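Local atomic coordinates of prolyl-tRNA synthetase (PDB entry 6UYH), a protein that probably attaches proline to its cognate tRNA using ATP, and is bound here by the inhibitor halofuginone and the ATP analogue AMPPNP. Residues R421-P424 with E425-A429; Q462-N466 with T467-G471. All coordinates share one frame; numbering follows the deposited sequence.

Both contacts are local turns of the chain in the C-terminal domain of prolyl-tRNA synthetase; one lies at the start of a helix, the other at the end of a different one. Contact 1 opens helix 423-431, with Thr422 at the N-cap position and its hydroxyl bonded to the Glu425 carboxylate; contact 2 stops the short helix 462-466 with backbone bonds around a glycine. They come in series along the chain, their centres 22 Å apart and their nearest atoms about 6 Å apart, without touching. Helix 444-457 lies between them in sequence and packs against Trp423 and Phe426 of contact 1. Contact 2 does not line the nucleotide pocket: the side chain of Leu469 stays about 10 Å from the bound AMPPNP.

Contact 1 (R421-P424 with E425-A429); sequences RTWP and EFIKA. With EDO (1,2-ethanediol), chain B.
Thr422 gives its hydroxyl to the carboxylate of Glu425, three residues on, with Thr422 OG1 2.7 Å from Glu425 OE1. The bond reaches the anti lone pair of OE1, the one turned away from the other carboxylate oxygen. The threonine hydroxyl sits between its own backbone N and carbonyl carbon (chi1 64°), which turns it toward the start of the helix, where the extended glutamate chain comes back to meet it. The other carboxylate oxygen, Glu425 OE2, takes a hydrogen bond from a water 2.7 Å away. That same water accepts from the backbone N and the NH1 of Arg421, so it joins acid and guanidinium while their nearest charged atoms, Arg421 NH1 and Glu425 OE2, remain 5.0 Å apart. Both terminal nitrogens of the arginine also hold a 1,2-ethanediol, probably from the crystallisation liquor, Arg421 NH2 donating to its O2 at 2.7 Å.

Thr422 is the N-cap of helix 423-431, the helix of a beta-alpha-beta unit between the parallel strands 417-419 and 435-440. Thr422 O receives Phe426 N at 2.9 Å, and the following backbone bond, one residue on, runs from Ile427 N to Trp423 O, nearly straight at 168°.

On another side of the helix, Phe426 CD2 lies over one face of the Trp423 indole, 3.5 Å from Trp423 CZ3 and offset toward the rim. The two ring planes are inclined by 45°. The indole NE1 passes Ile427 CB and donates to Glu457, and Lys453 makes a cation-pi contact with the ring. Phe426 itself is buried between helix 444-457, through Ile450 and Ser454, and strand 435-440, through Cys436 and Ile438.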
loop_
_atom_site.group_PDB
_atom_site.type_symbol
_atom_site.label_atom_id
_atom_site.label_comp_id
_atom_site.label_asym_id
_atom_site.label_seq_id
_atom_site.Cartn_x
_atom_site.Cartn_y
_atom_site.Cartn_z
ATOM N N ARG A 421 16.762 37.834 -20.861
ATOM C CA ARG A 421 17.142 38.969 -20.032
ATOM C C ARG A 421 16.117 40.097 -20.041
ATOM O O ARG A 421 16.147 40.939 -19.135
ATOM C CB ARG A 421 18.503 39.508 -20.487
ATOM C CG ARG A 421 19.657 38.536 -20.239
ATOM C CD ARG A 421 20.874 38.994 -21.028
ATOM N NE ARG A 421 22.033 38.116 -20.894
ATOM C CZ ARG A 421 22.226 37.013 -21.610
ATOM N NH1 ARG A 421 21.319 36.622 -22.495
ATOM N NH2 ARG A 421 23.325 36.295 -21.433
ATOM N N THR A 422 15.232 40.146 -21.038
ATOM C CA THR A 422 14.271 41.231 -21.200
ATOM C C THR A 422 12.891 40.657 -21.492
ATOM O O THR A 422 12.746 39.497 -21.892
ATOM C CB THR A 422 14.665 42.192 -22.337
ATOM O OG1 THR A 422 14.631 41.494 -23.587
ATOM C CG2 THR A 422 16.047 42.773 -22.101
ATOM N N TRP A 423 11.869 41.491 -21.295
ATOM C CA TRP A 423 10.498 41.025 -21.495
ATOM C C TRP A 423 10.217 40.560 -22.916
ATOM O O TRP A 423 9.596 39.493 -23.078
ATOM C CB TRP A 423 9.497 42.107 -21.080
ATOM C CG TRP A 423 8.129 41.560 -21.151
ATOM C CD1 TRP A 423 7.233 41.689 -22.180
ATOM C CD2 TRP A 423 7.509 40.715 -20.177
ATOM N NE1 TRP A 423 6.081 40.990 -21.888
ATOM C CE2 TRP A 423 6.227 40.387 -20.662
ATOM C CE3 TRP A 423 7.908 40.218 -18.933
ATOM C CZ2 TRP A 423 5.341 39.586 -19.943
ATOM C CZ3 TRP A 423 7.027 39.422 -18.219
ATOM C CH2 TRP A 423 5.755 39.118 -18.725
ATOM N N PRO A 424 10.596 41.293 -23.976
ATOM C CA PRO A 424 10.310 40.786 -25.330
ATOM C C PRO A 424 10.924 39.425 -25.594
ATOM O O PRO A 424 10.307 38.592 -26.267
ATOM C CB PRO A 424 10.902 41.869 -26.247
ATOM C CG PRO A 424 10.909 43.106 -25.410
ATOM C CD PRO A 424 11.203 42.640 -24.015
ATOM N N GLU A 425 12.126 39.177 -25.076
ATOM C CA GLU A 425 12.724 37.850 -25.192
ATOM C C GLU A 425 11.934 36.817 -24.409
ATOM O O GLU A 425 11.726 35.697 -24.886
ATOM C CB GLU A 425 14.164 37.877 -24.695
ATOM C CG GLU A 425 15.112 38.645 -25.607
ATOM C CD GLU A 425 16.461 38.831 -24.955
ATOM O OE1 GLU A 425 16.579 39.738 -24.106
ATOM O OE2 GLU A 425 17.394 38.065 -25.279
ATOM N N PHE A 426 11.503 37.178 -23.198
ATOM C CA PHE A 426 10.745 36.266 -22.346
ATOM C C PHE A 426 9.450 35.823 -23.018
ATOM O O PHE A 426 9.170 34.622 -23.130
ATOM C CB PHE A 426 10.462 36.963 -21.011
ATOM C CG PHE A 426 9.579 36.175 -20.062
ATOM C CD1 PHE A 426 10.079 35.091 -19.365
ATOM C CD2 PHE A 426 8.275 36.574 -19.824
ATOM C CE1 PHE A 426 9.278 34.391 -18.479
ATOM C CE2 PHE A 426 7.474 35.882 -18.943
ATOM C CZ PHE A 426 7.981 34.792 -18.265
ATOM N N ILE A 427 8.645 36.782 -23.484
ATOM C CA ILE A 427 7.342 36.398 -24.012
ATOM C C ILE A 427 7.506 35.616 -25.308
ATOM O O ILE A 427 6.713 34.712 -25.597
ATOM C CB ILE A 427 6.438 37.634 -24.186
ATOM C CG1 ILE A 427 5.013 37.197 -24.524
ATOM C CG2 ILE A 427 6.986 38.584 -25.251
ATOM C CD1 ILE A 427 4.368 36.351 -23.444
ATOM N N LYS A 428 8.541 35.929 -26.093
ATOM C CA LYS A 428 8.791 35.199 -27.330
ATOM C C LYS A 428 9.120 33.743 -27.039
ATOM O O LYS A 428 8.564 32.826 -27.664
ATOM C CB LYS A 428 9.931 35.867 -28.100
ATOM C CG LYS A 428 10.430 35.092 -29.317
ATOM C CD LYS A 428 11.740 35.686 -29.825
ATOM C CE LYS A 428 12.436 34.760 -30.804
ATOM N NZ LYS A 428 11.885 34.897 -32.172
ATOM N N ALA A 429 10.032 33.514 -26.091
ATOM C CA ALA A 429 10.427 32.149 -25.748
ATOM C C ALA A 429 9.277 31.384 -25.110
ATOM O O ALA A 429 9.089 30.192 -25.379
ATOM C CB ALA A 429 11.645 32.186 -24.823
HETATM C C1 EDO B . 22.687 33.379 -24.496
HETATM O O1 EDO B . 21.732 34.440 -24.442
HETATM C C2 EDO B . 22.984 32.899 -23.084
HETATM O O2 EDO B . 23.873 33.825 -22.453
HETATM O O HOH W 1 18.512 37.055 -22.995
#

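Contact 2 (Q462-N466 with T467-G471); sequences QSDAN and TGLTG
A Schellman motif ends the short helix 462-466, with Gly468 as its C-prime residue. Leu469 N reaches back to Asp464 O at 3.0 Å, and inside that bond Gly468 N meets Ala465 O at 3.1 Å, coming from well above the carbonyl plane. The positive phi of Gly468 (76°), a value that favours glycine, reverses the chain and brings Leu469 N back to Asp464 O. A water bridges Ala465 O and Leu469 O, donating to each.

Thr467 adds a second grip one step earlier. Thr467 N and Thr467 OG1 both donate to Ser463 O, the hydroxyl at 2.8 Å, and they arrive from opposite faces of the carbonyl plane. The hydroxyl gets there because it stands beside its own backbone N, anti to the carbonyl carbon (chi1 -52°).

Beyond the glycine, Leu469 turns its side chain back onto the helix. Leu469 CB lies 3.4 Å from Asp464 O, and Leu469 CD1 rests 3.9 Å from Asp464 CG as the two side chains pass at a slant. The carboxylate is buried and held from outside, by a salt bridge to Arg232 and a hydrogen bond from Asn230; Arg232 also donates to Thr470 O. The chain then leads toward strand 474-479, the glycine-centred reversal being a classic C-terminal helix cap.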
loop_
_atom_site.group_PDB
_atom_site.type_symbol
_atom_site.label_atom_id
_atom_site.label_comp_id
_atom_site.label_asym_id
_atom_site.label_seq_id
_atom_site.Cartn_x
_atom_site.Cartn_y
_atom_site.Cartn_z
ATOM N N GLN A 462 -5.557 24.792 -28.645
ATOM C CA GLN A 462 -6.924 24.453 -28.272
ATOM C C GLN A 462 -6.947 23.266 -27.317
ATOM O O GLN A 462 -7.753 23.230 -26.380
ATOM C CB GLN A 462 -7.751 24.158 -29.521
ATOM C CG GLN A 462 -9.215 23.890 -29.220
ATOM C CD GLN A 462 -9.881 25.064 -28.517
ATOM O OE1 GLN A 462 -9.835 26.201 -28.998
ATOM N NE2 GLN A 462 -10.491 24.796 -27.363
ATOM N N SER A 463 -6.057 22.290 -27.535
ATOM C CA SER A 463 -5.972 21.135 -26.643
ATOM C C SER A 463 -5.615 21.552 -25.224
ATOM O O SER A 463 -6.199 21.050 -24.257
ATOM C CB SER A 463 -4.942 20.135 -27.172
ATOM O OG SER A 463 -4.731 19.070 -26.249
ATOM N N ASP A 464 -4.642 22.453 -25.072
ATOM C CA ASP A 464 -4.288 22.924 -23.739
ATOM C C ASP A 464 -5.436 23.702 -23.106
ATOM O O ASP A 464 -5.722 23.538 -21.915
ATOM C CB ASP A 464 -3.029 23.792 -23.796
ATOM C CG ASP A 464 -1.752 22.972 -23.938
ATOM O OD1 ASP A 464 -1.831 21.724 -24.103
ATOM O OD2 ASP A 464 -0.669 23.592 -23.882
ATOM N N ALA A 465 -6.096 24.559 -23.879
ATOM C CA ALA A 465 -7.233 25.298 -23.339
ATOM C C ALA A 465 -8.340 24.347 -22.888
ATOM O O ALA A 465 -8.979 24.577 -21.857
ATOM C CB ALA A 465 -7.756 26.291 -24.374
ATOM N N ASN A 466 -8.561 23.260 -23.639
ATOM C CA ASN A 466 -9.556 22.260 -23.254
ATOM C C ASN A 466 -9.157 21.507 -21.989
ATOM O O ASN A 466 -10.029 21.088 -21.218
ATOM C CB ASN A 466 -9.770 21.259 -24.389
ATOM C CG ASN A 466 -10.434 21.878 -25.601
ATOM O OD1 ASN A 466 -10.853 23.033 -25.575
ATOM N ND2 ASN A 466 -10.546 21.096 -26.675
ATOM N N THR A 467 -7.860 21.299 -21.772
ATOM C CA THR A 467 -7.340 20.656 -20.571
ATOM C C THR A 467 -7.373 21.596 -19.359
ATOM O O THR A 467 -6.884 21.237 -18.280
ATOM C CB THR A 467 -5.917 20.136 -20.854
ATOM O OG1 THR A 467 -5.944 19.331 -22.039
ATOM C CG2 THR A 467 -5.369 19.265 -19.725
ATOM N N GLY A 468 -7.970 22.776 -19.508
ATOM C CA GLY A 468 -8.063 23.727 -18.420
ATOM C C GLY A 468 -6.784 24.469 -18.117
ATOM O O GLY A 468 -6.675 25.080 -17.048
ATOM N N LEU A 469 -5.810 24.436 -19.018
ATOM C CA LEU A 469 -4.517 25.052 -18.762
ATOM C C LEU A 469 -4.534 26.526 -19.165
ATOM O O LEU A 469 -5.460 27.015 -19.807
ATOM C CB LEU A 469 -3.425 24.288 -19.509
ATOM C CG LEU A 469 -3.413 22.781 -19.228
ATOM C CD1 LEU A 469 -2.502 22.042 -20.199
ATOM C CD2 LEU A 469 -2.990 22.498 -17.786
ATOM N N THR A 470 -3.484 27.240 -18.773
ATOM C CA THR A 470 -3.334 28.642 -19.119
ATOM C C THR A 470 -2.006 28.860 -19.835
ATOM O O THR A 470 -1.050 28.095 -19.674
ATOM C CB THR A 470 -3.408 29.544 -17.877
ATOM O OG1 THR A 470 -3.318 30.913 -18.282
ATOM C CG2 THR A 470 -2.267 29.244 -16.929
ATOM N N GLY A 471 -1.964 29.917 -20.644
ATOM C CA GLY A 471 -0.717 30.332 -21.237
ATOM C C GLY A 471 0.149 31.178 -20.339
ATOM O O GLY A 471 1.256 31.548 -20.733
HETATM O O HOH W 2 -8.138 26.992 -20.089
#